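Local coordinates for protein MS5a (Brassica napus, PDB 6L77) that is of unknown molecular function but, as the cystatin-like C-terminal part of a meiosis-related plant protein, probably enhances papain activity rather than blocking it, at residues C10-K15 against L154-S159; A18-H23 against I81-Y86; E172-E177 against S182-L187. One frame throughout, in Å; residues are numbered along the deposited sequence.

Contact 1. Residues C10-K15 against L154-S159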
ATOM      1  N   CYS A  10      -1.591  -6.412  18.950  1.00 56.42           N
ATOM      2  CA  CYS A  10      -0.577  -6.100  17.949  1.00 46.31           C
ATOM      3  C   CYS A  10      -0.690  -4.645  17.498  1.00 38.18           C
ATOM      4  O   CYS A  10      -1.796  -4.189  17.189  1.00 37.19           O
ATOM      5  CB  CYS A  10      -0.738  -7.026  16.753  1.00 46.05           C
ATOM      6  SG  CYS A  10       0.538  -6.845  15.520  1.00 46.00           S
ATOM      7  N   PRO A  11       0.414  -3.895  17.439  1.00 37.02           N
ATOM      8  CA  PRO A  11       0.348  -2.522  16.911  1.00 33.76           C
ATOM      9  C   PRO A  11      -0.141  -2.495  15.470  1.00 25.78           C
ATOM     10  O   PRO A  11       0.183  -3.370  14.666  1.00 24.91           O
ATOM     11  CB  PRO A  11       1.796  -2.029  17.009  1.00 34.38           C
ATOM     12  CG  PRO A  11       2.430  -2.912  18.049  1.00 35.49           C
ATOM     13  CD  PRO A  11       1.759  -4.241  17.928  1.00 32.57           C
ATOM     14  N   LEU A  12      -0.910  -1.456  15.144  1.00 24.21           N
ATOM     15  CA  LEU A  12      -1.499  -1.370  13.812  1.00 26.17           C
ATOM     16  C   LEU A  12      -0.431  -1.358  12.723  1.00 21.44           C
ATOM     17  O   LEU A  12      -0.618  -1.968  11.671  1.00 22.32           O
ATOM     18  CB  LEU A  12      -2.392  -0.134  13.710  1.00 25.55           C
ATOM     19  CG  LEU A  12      -3.098   0.110  12.366  1.00 26.81           C
ATOM     20  CD1 LEU A  12      -3.838  -1.134  11.903  1.00 32.68           C
ATOM     21  CD2 LEU A  12      -4.059   1.287  12.474  1.00 32.72           C
ATOM     22  N   VAL A  13       0.711  -0.700  12.965  1.00 24.34           N
ATOM     23  CA  VAL A  13       1.730  -0.620  11.918  1.00 20.88           C
ATOM     24  C   VAL A  13       2.228  -2.012  11.550  1.00 20.48           C
ATOM     25  O   VAL A  13       2.506  -2.298  10.378  1.00 20.47           O
ATOM     26  CB  VAL A  13       2.888   0.318  12.340  1.00 22.96           C
ATOM     27  CG1 VAL A  13       3.671  -0.229  13.531  1.00 28.91           C
ATOM     28  CG2 VAL A  13       3.834   0.557  11.168  1.00 29.95           C
ATOM     29  N   VAL A  14       2.326  -2.910  12.538  1.00 19.83           N
ATOM     30  CA  VAL A  14       2.795  -4.262  12.251  1.00 20.05           C
ATOM     31  C   VAL A  14       1.766  -5.014  11.422  1.00 18.05           C
ATOM     32  O   VAL A  14       2.113  -5.736  10.482  1.00 18.87           O
ATOM     33  CB  VAL A  14       3.125  -4.996  13.564  1.00 20.92           C
ATOM     34  CG1 VAL A  14       3.496  -6.433  13.292  1.00 18.07           C
ATOM     35  CG2 VAL A  14       4.274  -4.290  14.285  1.00 23.58           C
ATOM     36  N   LYS A  15       0.483  -4.885  11.775  1.00 17.30           N
ATOM     37  CA  LYS A  15      -0.552  -5.521  10.971  1.00 19.44           C
ATOM     38  C   LYS A  15      -0.533  -4.991   9.543  1.00 17.53           C
ATOM     39  O   LYS A  15      -0.639  -5.766   8.587  1.00 18.75           O
ATOM     40  CB  LYS A  15      -1.921  -5.298  11.610  1.00 25.19           C
ATOM     41  CG  LYS A  15      -3.046  -5.939  10.825  1.00 45.77           C
ATOM     42  CD  LYS A  15      -4.396  -5.699  11.471  1.00 57.39           C
ATOM     43  CE  LYS A  15      -5.525  -6.072  10.527  1.00 57.85           C
ATOM     44  NZ  LYS A  15      -6.847  -5.780  11.148  1.00 65.78           N
ATOM     45  N   LEU A 154      -4.092   8.084  16.806  1.00 59.31           N
ATOM     46  CA  LEU A 154      -5.533   7.903  16.848  1.00 59.46           C
ATOM     47  C   LEU A 154      -5.889   6.430  17.053  1.00 63.81           C
ATOM     48  O   LEU A 154      -5.053   5.532  16.943  1.00 65.78           O
ATOM     49  CB  LEU A 154      -6.172   8.421  15.561  1.00 60.93           C
ATOM     50  CG  LEU A 154      -6.678   9.860  15.588  1.00 65.44           C
ATOM     51  CD1 LEU A 154      -7.800   9.993  16.605  1.00 71.95           C
ATOM     52  CD2 LEU A 154      -5.554  10.818  15.917  1.00 67.94           C
ATOM     53  N   ASP A 155      -7.164   6.196  17.366  1.00 67.71           N
ATOM     54  CA  ASP A 155      -7.721   4.848  17.455  1.00 72.56           C
ATOM     55  C   ASP A 155      -8.449   4.575  16.140  1.00 66.91           C
ATOM     56  O   ASP A 155      -9.673   4.667  16.035  1.00 71.41           O
ATOM     57  CB  ASP A 155      -8.642   4.722  18.664  1.00 86.45           C
ATOM     58  CG  ASP A 155      -9.008   3.283  18.971  1.00 98.89           C
ATOM     59  OD1 ASP A 155      -8.127   2.534  19.449  1.00102.48           O
ATOM     60  OD2 ASP A 155     -10.174   2.900  18.736  1.00103.91           O
ATOM     61  N   HIS A 156      -7.665   4.228  15.124  1.00 52.51           N
ATOM     62  CA  HIS A 156      -8.167   4.189  13.756  1.00 43.46           C
ATOM     63  C   HIS A 156      -9.258   3.141  13.592  1.00 41.39           C
ATOM     64  O   HIS A 156      -9.144   2.020  14.090  1.00 47.48           O
ATOM     65  CB  HIS A 156      -7.010   3.918  12.799  1.00 37.31           C
ATOM     66  CG  HIS A 156      -5.873   4.877  12.965  1.00 41.47           C
ATOM     67  ND1 HIS A 156      -4.824   4.644  13.828  1.00 41.46           N
ATOM     68  CD2 HIS A 156      -5.646   6.093  12.415  1.00 41.62           C
ATOM     69  CE1 HIS A 156      -3.985   5.665  13.783  1.00 42.71           C
ATOM     70  NE2 HIS A 156      -4.461   6.557  12.935  1.00 42.19           N
ATOM     71  N   ASN A 157     -10.334   3.528  12.914  1.00 45.39           N
ATOM     72  CA  ASN A 157     -11.391   2.614  12.485  1.00 45.71           C
ATOM     73  C   ASN A 157     -11.428   2.692  10.962  1.00 40.04           C
ATOM     74  O   ASN A 157     -12.000   3.632  10.400  1.00 37.25           O
ATOM     75  CB  ASN A 157     -12.738   2.986  13.100  1.00 50.99           C
ATOM     76  CG  ASN A 157     -13.821   1.961  12.805  1.00 56.18           C
ATOM     77  OD1 ASN A 157     -13.628   1.037  12.014  1.00 57.84           O
ATOM     78  ND2 ASN A 157     -14.972   2.124  13.441  1.00 60.51           N
HETATM   79  N   MSE A 158     -10.813   1.717  10.297  1.00 37.94           N
HETATM   80  CA  MSE A 158     -10.671   1.771   8.844  1.00 34.26           C
HETATM   81  C   MSE A 158     -12.016   1.681   8.135  1.00 39.30           C
HETATM   82  O   MSE A 158     -12.125   2.021   6.959  1.00 37.66           O
HETATM   83  CB  MSE A 158      -9.747   0.660   8.335  1.00 33.45           C
HETATM   84  CG  MSE A 158      -8.290   0.817   8.749  1.00 37.18           C
HETATM   85 SE   MSE A 158      -7.653   2.664   8.584  1.00 46.85          SE
HETATM   86  CE  MSE A 158      -5.804   2.410   9.179  1.00 42.55           C
ATOM     87  N   SER A 159     -13.047   1.221   8.847  1.00 42.03           N
ATOM     88  CA  SER A 159     -14.370   1.177   8.238  1.00 43.51           C
ATOM     89  C   SER A 159     -15.012   2.556   8.136  1.00 43.15           C
ATOM     90  O   SER A 159     -16.063   2.682   7.496  1.00 39.05           O
ATOM     91  CB  SER A 159     -15.278   0.221   9.016  1.00 48.25           C
ATOM     92  OG  SER A 159     -15.618   0.751  10.282  1.00 51.45           O
TER
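L12 reaches from the first turn of helix 12-29 across to the loop 154-159, and its closest approaches are all made by one methyl, CD2. It meets two side chains in different ways. The leucine crosses the imidazole of H156 obliquely, with CD2 3.7 Å from ND1 and 4.0 Å from CB of H156. With M158, a selenomethionine, it meets tip to tip: CD2 of L12 stands 3.9 Å from the terminal methyl CE. The leucine extends this far because its CG lies anti to the backbone N (chi1 -180°), while M158 bends at chi2 (-43°) to present its methyl. The long, flexible chain of M158 can bring that methyl to the leucine from the loop, and the apolar isobutyl end of L12 suits a partner that is itself a methyl.

In this cystatin-like architecture, helices lie against an antiparallel sheet, and here the start of helix 12-29 is joined to the loop between helix 138-150 and strand 161-170. F148 of helix 138-150 sits beside both sides of the contact, touching L12 and meeting the H156 ring edge-to-face. The imidazole is steadied further: its NE2 is hydrogen-bonded to the backbone O of D151, and CB of L154 lies 3.6 Å above one face, off centre. Histidine thus gives L12 an apolar CB and a ring to lie against while NE2 is tied to D151. Just beyond, N157 forms an Asx turn, its OD1 accepting from S159 N (3.2 Å) and S159 OG (2.7 Å), both from the same face of the amide, where the 3-10 segment begins that carries M158.

Contact 2. Residues A18-H23 against I81-Y86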
ATOM      1  N   ALA A  18       2.511  -6.426   7.764  1.00 18.75           N
ATOM      2  CA  ALA A  18       2.224  -7.823   7.432  1.00 17.53           C
ATOM      3  C   ALA A  18       1.326  -7.924   6.200  1.00 16.06           C
ATOM      4  O   ALA A  18       1.519  -8.788   5.335  1.00 16.65           O
ATOM      5  CB  ALA A  18       1.563  -8.520   8.616  1.00 19.23           C
ATOM      6  N   THR A  19       0.321  -7.062   6.115  1.00 15.21           N
ATOM      7  CA  THR A  19      -0.584  -7.113   4.977  1.00 15.61           C
ATOM      8  C   THR A  19       0.109  -6.647   3.699  1.00 16.98           C
ATOM      9  O   THR A  19      -0.168  -7.170   2.613  1.00 15.18           O
ATOM     10  CB  THR A  19      -1.815  -6.263   5.292  1.00 19.21           C
ATOM     11  OG1 THR A  19      -2.360  -6.700   6.536  1.00 19.86           O
ATOM     12  CG2 THR A  19      -2.872  -6.374   4.193  1.00 19.86           C
ATOM     13  N   VAL A  20       1.023  -5.685   3.812  1.00 17.09           N
ATOM     14  CA  VAL A  20       1.844  -5.304   2.662  1.00 16.35           C
ATOM     15  C   VAL A  20       2.660  -6.494   2.175  1.00 18.12           C
ATOM     16  O   VAL A  20       2.780  -6.730   0.964  1.00 17.23           O
ATOM     17  CB  VAL A  20       2.752  -4.117   3.025  1.00 19.01           C
ATOM     18  CG1 VAL A  20       3.810  -3.891   1.927  1.00 23.86           C
ATOM     19  CG2 VAL A  20       1.918  -2.869   3.224  1.00 18.22           C
ATOM     20  N   GLY A  21       3.261  -7.243   3.104  1.00 14.55           N
ATOM     21  CA  GLY A  21       4.019  -8.415   2.700  1.00 15.87           C
ATOM     22  C   GLY A  21       3.157  -9.434   1.979  1.00 14.46           C
ATOM     23  O   GLY A  21       3.577 -10.016   0.981  1.00 15.86           O
ATOM     24  N   LEU A  22       1.950  -9.689   2.498  1.00 15.61           N
ATOM     25  CA  LEU A  22       1.055 -10.616   1.810  1.00 13.12           C
ATOM     26  C   LEU A  22       0.653 -10.081   0.442  1.00 19.09           C
ATOM     27  O   LEU A  22       0.505 -10.858  -0.510  1.00 18.41           O
ATOM     28  CB  LEU A  22      -0.179 -10.880   2.669  1.00 13.17           C
ATOM     29  CG  LEU A  22       0.117 -11.708   3.926  1.00 18.05           C
ATOM     30  CD1 LEU A  22      -1.125 -11.790   4.741  1.00 23.00           C
ATOM     31  CD2 LEU A  22       0.570 -13.109   3.536  1.00 19.29           C
ATOM     32  N   HIS A  23       0.479  -8.757   0.335  1.00 17.04           N
ATOM     33  CA  HIS A  23       0.191  -8.107  -0.947  1.00 15.30           C
ATOM     34  C   HIS A  23       1.300  -8.368  -1.966  1.00 15.22           C
ATOM     35  O   HIS A  23       1.034  -8.727  -3.120  1.00 17.21           O
ATOM     36  CB  HIS A  23      -0.002  -6.601  -0.678  1.00 17.29           C
ATOM     37  CG  HIS A  23       0.152  -5.706  -1.869  1.00 18.64           C
ATOM     38  ND1 HIS A  23      -0.502  -5.912  -3.067  1.00 20.85           N
ATOM     39  CD2 HIS A  23       0.847  -4.550  -2.016  1.00 19.18           C
ATOM     40  CE1 HIS A  23      -0.193  -4.937  -3.909  1.00 22.06           C
ATOM     41  NE2 HIS A  23       0.622  -4.095  -3.294  1.00 21.86           N
ATOM     42  N   ILE A  81       3.880   7.896   4.264  1.00 25.67           N
ATOM     43  CA  ILE A  81       4.330   6.615   3.724  1.00 23.16           C
ATOM     44  C   ILE A  81       5.751   6.759   3.184  1.00 22.73           C
ATOM     45  O   ILE A  81       6.018   7.607   2.327  1.00 26.28           O
ATOM     46  CB  ILE A  81       3.379   6.119   2.635  1.00 24.42           C
ATOM     47  CG1 ILE A  81       2.028   5.743   3.237  1.00 22.17           C
ATOM     48  CG2 ILE A  81       3.992   4.917   1.938  1.00 25.56           C
ATOM     49  CD1 ILE A  81       1.063   5.160   2.213  1.00 23.05           C
ATOM     50  N   ASP A  82       6.672   5.930   3.684  1.00 23.27           N
ATOM     51  CA  ASP A  82       8.041   5.908   3.155  1.00 22.80           C
ATOM     52  C   ASP A  82       8.699   4.620   3.676  1.00 27.40           C
ATOM     53  O   ASP A  82       9.289   4.620   4.755  1.00 26.77           O
ATOM     54  CB  ASP A  82       8.812   7.147   3.577  1.00 27.41           C
ATOM     55  CG  ASP A  82      10.154   7.260   2.892  1.00 33.79           C
ATOM     56  OD1 ASP A  82      10.526   6.332   2.136  1.00 32.98           O
ATOM     57  OD2 ASP A  82      10.835   8.286   3.104  1.00 36.33           O
ATOM     58  N   PHE A  83       8.575   3.532   2.911  1.00 23.45           N
ATOM     59  CA  PHE A  83       9.131   2.265   3.383  1.00 20.35           C
ATOM     60  C   PHE A  83       9.350   1.321   2.209  1.00 21.28           C
ATOM     61  O   PHE A  83       8.799   1.517   1.128  1.00 19.58           O
ATOM     62  CB  PHE A  83       8.219   1.610   4.428  1.00 19.66           C
ATOM     63  CG  PHE A  83       6.860   1.193   3.892  1.00 26.52           C
ATOM     64  CD1 PHE A  83       6.695  -0.010   3.224  1.00 24.12           C
ATOM     65  CD2 PHE A  83       5.752   2.000   4.090  1.00 24.33           C
ATOM     66  CE1 PHE A  83       5.448  -0.388   2.750  1.00 24.87           C
ATOM     67  CE2 PHE A  83       4.506   1.628   3.619  1.00 25.95           C
ATOM     68  CZ  PHE A  83       4.358   0.438   2.948  1.00 18.45           C
ATOM     69  N   THR A  84      10.139   0.272   2.452  1.00 22.35           N
ATOM     70  CA  THR A  84      10.424  -0.752   1.451  1.00 20.04           C
ATOM     71  C   THR A  84      10.178  -2.130   2.048  1.00 18.57           C
ATOM     72  O   THR A  84      10.690  -2.437   3.134  1.00 20.66           O
ATOM     73  CB  THR A  84      11.880  -0.663   0.963  1.00 24.52           C
ATOM     74  OG1 THR A  84      12.120   0.628   0.391  1.00 25.76           O
ATOM     75  CG2 THR A  84      12.168  -1.749  -0.092  1.00 22.89           C
ATOM     76  N   CYS A  85       9.412  -2.962   1.332  1.00 18.13           N
ATOM     77  CA  CYS A  85       9.226  -4.371   1.691  1.00 18.82           C
ATOM     78  C   CYS A  85      10.216  -5.213   0.891  1.00 21.64           C
ATOM     79  O   CYS A  85      10.128  -5.282  -0.341  1.00 20.14           O
ATOM     80  CB  CYS A  85       7.787  -4.823   1.434  1.00 15.96           C
ATOM     81  SG  CYS A  85       7.506  -6.585   1.798  1.00 22.09           S
ATOM     82  N   TYR A  86      11.151  -5.858   1.592  1.00 19.89           N
ATOM     83  CA  TYR A  86      12.251  -6.596   0.972  1.00 21.91           C
ATOM     84  C   TYR A  86      12.017  -8.097   0.902  1.00 22.61           C
ATOM     85  O   TYR A  86      12.509  -8.749  -0.020  1.00 25.46           O
ATOM     86  CB  TYR A  86      13.558  -6.365   1.747  1.00 29.60           C
ATOM     87  CG  TYR A  86      14.118  -4.979   1.604  1.00 31.91           C
ATOM     88  CD1 TYR A  86      14.877  -4.628   0.490  1.00 33.90           C
ATOM     89  CD2 TYR A  86      13.908  -4.018   2.590  1.00 38.75           C
ATOM     90  CE1 TYR A  86      15.409  -3.352   0.352  1.00 27.97           C
ATOM     91  CE2 TYR A  86      14.431  -2.736   2.457  1.00 39.12           C
ATOM     92  CZ  TYR A  86      15.184  -2.413   1.336  1.00 35.93           C
ATOM     93  OH  TYR A  86      15.702  -1.141   1.207  1.00 34.01           O
TER
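F83 is the first residue of 81-86 to meet helix 18-23, and it does so with the far end of its ring. V20 comes from the opposite direction and sets CG1 at the ring edge, near its plane, 4.0 Å from CE1 of F83; its other methyl, CG2, lies 4.1 Å from CZ of the same ring. Both branches of the valine are therefore used, and a short, stiff side chain fits where the helix surface comes this near. F83 has chi1 at 65°, CG between the backbone N and carbonyl carbon, which carries the ring toward V20. V73 and L221, from the strands flanking 82-88, and the ring of Y17 touch the phenylalanine too, so a large apolar residue is well placed here.

T84 turns away from the helix, and its OG1 is hydrogen-bonded to the backbone O of F102 and to R76 NH2. This division is that of the cystatin fold, in which a long helix lies across one face of an antiparallel sheet: helix 18-23 and strand 82-86 run at 54° to each other, their axes 9.3 Å apart at closest approach.

C85 returns to the helix-facing side. Its CB lies 4.1 Å from V20 CG1, so that one methyl bridges the two strand residues. SG, swung anti to the backbone N (chi1 178°), passes on to the next helix residue and rests 4.0 Å from G21 CA. G21 has no side chain, and the sulfur meets its CA directly; of all CA pairs across the segments, those of G21 and C85 are nearest. Cysteine, small and weakly polar, suits such a buried spot; V73 touches it from the neighbouring strand, while I145 of helix 138-150 packs against V20.

Contact 3. Residues E172-E177 against S182-L187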
ATOM      1  N   GLU A 172       4.090   3.125 -18.777  1.00 23.06           N
ATOM      2  CA  GLU A 172       3.937   2.475 -20.066  1.00 28.54           C
ATOM      3  C   GLU A 172       2.456   2.295 -20.357  1.00 24.60           C
ATOM      4  O   GLU A 172       1.642   2.130 -19.439  1.00 23.03           O
ATOM      5  CB  GLU A 172       4.614   1.104 -20.094  1.00 42.12           C
ATOM      6  CG  GLU A 172       6.040   1.080 -19.593  1.00 64.22           C
ATOM      7  CD  GLU A 172       6.500  -0.328 -19.275  1.00 83.75           C
ATOM      8  OE1 GLU A 172       5.679  -1.267 -19.400  1.00 84.80           O
ATOM      9  OE2 GLU A 172       7.680  -0.496 -18.897  1.00 92.86           O
ATOM     10  N   ASN A 173       2.131   2.302 -21.643  1.00 23.88           N
ATOM     11  CA  ASN A 173       0.756   2.172 -22.115  1.00 23.70           C
ATOM     12  C   ASN A 173       0.354   0.698 -22.083  1.00 23.22           C
ATOM     13  O   ASN A 173       0.622  -0.045 -23.029  1.00 27.62           O
ATOM     14  CB  ASN A 173       0.640   2.751 -23.519  1.00 24.89           C
ATOM     15  CG  ASN A 173      -0.794   2.860 -23.985  1.00 25.69           C
ATOM     16  OD1 ASN A 173      -1.658   2.126 -23.514  1.00 27.91           O
ATOM     17  ND2 ASN A 173      -1.053   3.766 -24.911  1.00 25.80           N
ATOM     18  N   VAL A 174      -0.334   0.280 -21.023  1.00 22.18           N
ATOM     19  CA  VAL A 174      -0.637  -1.140 -20.830  1.00 21.76           C
ATOM     20  C   VAL A 174      -2.140  -1.315 -20.635  1.00 26.27           C
ATOM     21  O   VAL A 174      -2.862  -0.340 -20.370  1.00 21.23           O
ATOM     22  CB  VAL A 174       0.149  -1.727 -19.633  1.00 23.41           C
ATOM     23  CG1 VAL A 174       1.650  -1.587 -19.870  1.00 27.42           C
ATOM     24  CG2 VAL A 174      -0.252  -1.048 -18.328  1.00 20.15           C
ATOM     25  N   PRO A 175      -2.651  -2.550 -20.758  1.00 25.49           N
ATOM     26  CA  PRO A 175      -4.082  -2.771 -20.487  1.00 25.06           C
ATOM     27  C   PRO A 175      -4.405  -2.486 -19.029  1.00 20.08           C
ATOM     28  O   PRO A 175      -3.580  -2.681 -18.133  1.00 19.49           O
ATOM     29  CB  PRO A 175      -4.293  -4.257 -20.825  1.00 24.71           C
ATOM     30  CG  PRO A 175      -3.176  -4.609 -21.744  1.00 27.52           C
ATOM     31  CD  PRO A 175      -2.007  -3.785 -21.245  1.00 25.31           C
ATOM     32  N   ARG A 176      -5.641  -2.037 -18.798  1.00 21.80           N
ATOM     33  CA  ARG A 176      -6.096  -1.740 -17.440  1.00 19.40           C
ATOM     34  C   ARG A 176      -5.901  -2.933 -16.510  1.00 18.75           C
ATOM     35  O   ARG A 176      -5.526  -2.763 -15.347  1.00 19.18           O
ATOM     36  CB  ARG A 176      -7.568  -1.322 -17.483  1.00 22.58           C
ATOM     37  CG  ARG A 176      -8.233  -1.045 -16.127  1.00 22.11           C
ATOM     38  CD  ARG A 176      -9.651  -0.498 -16.410  1.00 22.91           C
ATOM     39  NE  ARG A 176      -9.518   0.835 -16.993  1.00 23.17           N
ATOM     40  CZ  ARG A 176     -10.059   1.932 -16.483  1.00 26.40           C
ATOM     41  NH1 ARG A 176     -10.842   1.848 -15.411  1.00 27.85           N
ATOM     42  NH2 ARG A 176      -9.827   3.107 -17.054  1.00 24.90           N
ATOM     43  N   GLU A 177      -6.146  -4.151 -17.004  0.50 19.00           N
ATOM     44  CA  GLU A 177      -5.978  -5.333 -16.162  0.50 20.92           C
ATOM     45  C   GLU A 177      -4.549  -5.444 -15.638  0.50 21.96           C
ATOM     46  O   GLU A 177      -4.327  -5.849 -14.488  0.50 20.51           O
ATOM     47  CB  GLU A 177      -6.359  -6.594 -16.944  0.50 26.70           C
ATOM     48  CG  GLU A 177      -7.692  -6.512 -17.666  0.50 27.30           C
ATOM     49  CD  GLU A 177      -7.556  -5.938 -19.067  0.50 34.36           C
ATOM     50  OE1 GLU A 177      -7.216  -6.705 -19.999  0.50 40.98           O
ATOM     51  OE2 GLU A 177      -7.762  -4.721 -19.231  0.50 20.69           O
ATOM     52  N   SER A 182      -0.808  -6.659 -11.906  1.00 22.40           N
ATOM     53  CA  SER A 182       0.613  -6.966 -11.942  1.00 21.64           C
ATOM     54  C   SER A 182       1.381  -6.033 -11.016  1.00 24.26           C
ATOM     55  O   SER A 182       1.055  -4.849 -10.896  1.00 20.33           O
ATOM     56  CB  SER A 182       1.176  -6.860 -13.355  1.00 30.71           C
ATOM     57  OG  SER A 182       1.429  -5.520 -13.696  1.00 44.17           O
ATOM     58  N   LEU A 183       2.428  -6.566 -10.391  1.00 20.32           N
ATOM     59  CA  LEU A 183       3.246  -5.793  -9.448  1.00 19.06           C
ATOM     60  C   LEU A 183       4.264  -4.972 -10.239  1.00 20.11           C
ATOM     61  O   LEU A 183       5.434  -5.327 -10.390  1.00 26.51           O
ATOM     62  CB  LEU A 183       3.912  -6.727  -8.446  1.00 18.92           C
ATOM     63  CG  LEU A 183       4.540  -5.984  -7.268  1.00 24.01           C
ATOM     64  CD1 LEU A 183       3.435  -5.332  -6.476  1.00 22.82           C
ATOM     65  CD2 LEU A 183       5.342  -6.966  -6.413  1.00 25.94           C
ATOM     66  N   ARG A 184       3.794  -3.846 -10.769  1.00 22.57           N
ATOM     67  CA  ARG A 184       4.599  -2.946 -11.572  1.00 19.96           C
ATOM     68  C   ARG A 184       4.570  -1.544 -10.971  1.00 20.09           C
ATOM     69  O   ARG A 184       3.782  -1.254 -10.067  1.00 21.23           O
ATOM     70  CB  ARG A 184       4.084  -2.911 -13.025  1.00 19.83           C
ATOM     71  CG  ARG A 184       2.598  -2.569 -13.143  1.00 38.43           C
ATOM     72  CD  ARG A 184       2.290  -1.716 -14.395  1.00 49.87           C
ATOM     73  NE  ARG A 184       3.022  -0.452 -14.361  1.00 59.08           N
ATOM     74  CZ  ARG A 184       3.824  -0.006 -15.326  1.00 54.31           C
ATOM     75  NH1 ARG A 184       4.458   1.155 -15.167  1.00 29.84           N
ATOM     76  NH2 ARG A 184       3.981  -0.710 -16.448  1.00 53.76           N
ATOM     77  N   ASN A 185       5.418  -0.657 -11.508  1.00 18.58           N
ATOM     78  CA  ASN A 185       5.461   0.727 -11.030  1.00 18.90           C
ATOM     79  C   ASN A 185       4.127   1.421 -11.289  1.00 27.41           C
ATOM     80  O   ASN A 185       3.617   1.394 -12.407  1.00 23.58           O
ATOM     81  CB  ASN A 185       6.586   1.491 -11.716  1.00 24.30           C
ATOM     82  CG  ASN A 185       7.958   1.016 -11.283  1.00 25.71           C
ATOM     83  OD1 ASN A 185       8.073   0.155 -10.411  1.00 25.39           O
ATOM     84  ND2 ASN A 185       9.000   1.565 -11.895  1.00 26.53           N
ATOM     85  N   VAL A 186       3.549   2.027 -10.250  1.00 19.99           N
ATOM     86  CA  VAL A 186       2.306   2.781 -10.394  1.00 20.13           C
ATOM     87  C   VAL A 186       2.357   4.017  -9.509  1.00 25.62           C
ATOM     88  O   VAL A 186       3.052   4.051  -8.487  1.00 23.51           O
ATOM     89  CB  VAL A 186       1.042   1.955 -10.044  1.00 19.44           C
ATOM     90  CG1 VAL A 186       0.779   0.837 -11.073  1.00 23.29           C
ATOM     91  CG2 VAL A 186       1.146   1.381  -8.637  1.00 19.90           C
ATOM     92  N   LEU A 187       1.597   5.033  -9.909  1.00 23.40           N
ATOM     93  CA  LEU A 187       1.338   6.217  -9.103  1.00 24.29           C
ATOM     94  C   LEU A 187      -0.168   6.260  -8.864  1.00 25.68           C
ATOM     95  O   LEU A 187      -0.945   6.303  -9.824  1.00 23.32           O
ATOM     96  CB  LEU A 187       1.841   7.470  -9.828  1.00 24.61           C
ATOM     97  CG  LEU A 187       1.866   8.827  -9.140  1.00 36.95           C
ATOM     98  CD1 LEU A 187       2.769   8.793  -7.940  1.00 29.56           C
ATOM     99  CD2 LEU A 187       2.347   9.891 -10.112  1.00 38.70           C
TER
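The guanidinium of R184 is engaged at its edges. At one, near its plane, stands OE1 of E172, 3.5 Å from NH2; at another, the backbone O of N185 lies in the guanidinium plane and is gripped side-on, 2.8 Å from NE and 2.9 Å from NH1 of R184. V174 CG1 approaches obliquely, 4.2 Å from NH2. The carboxylate of E172 is turned 83° from the guanidinium, almost perpendicular, so the two groups cannot form the coplanar, two-bonded pairing of an ideal arginine-glutamate bridge. What forms instead is a salt bridge with one weak hydrogen bond, NH2 to OE1, bent to 138° at the hydrogen.

The stronger hold on the arginine is thus local. Its chain leaves with chi1 at 54°, CG between the backbone N and carbonyl carbon, then bends at chi2 and chi3 to fold back so that the guanidinium edge meets the carbonyl oxygen of the following residue. These two bonds fix the rotation of the guanidinium and leave NH2 directed at E172. Arginine suits the place because it can serve a carbonyl and a carboxylate from different edges at once. A leucine in its place would probably leave N185 O without its two donors and the E172 carboxylate without its opposite charge.

Nearby, the backbone N of E172 is buried by the contact and finds no partner, whereas S182, just past the end of helix 176-181, turns its OG back to the O of T178. L183 then centres an inverse gamma turn that redirects the chain toward strand 186-195. The arrangement closes a connection between adjacent antiparallel strands, 161-170 and 186-195, in which a short helix, 176-181, takes the place of a tight hairpin turn.

Contact 2 belongs to the core, its centre about 7 Å from the centre of the chain, whereas contacts 1 and 3 are surface contacts on opposite sides of it, their own centres about 29 Å apart. Contacts 1 and 2 share helix 12-29: its first turn is joined to a loop, its middle to the sheet. Contact 3 uses that same sheet farther along, at a strand connection. Chemistry follows place. The buried contact is made by valine, phenylalanine, glycine and a cysteine through van der Waals touches; contact 1 also lacks polar bonds across its segments but borrows a histidine tied to a backbone oxygen; contact 3 is joined by a weak salt bridge from an arginine that its own segment's carbonyl holds in place.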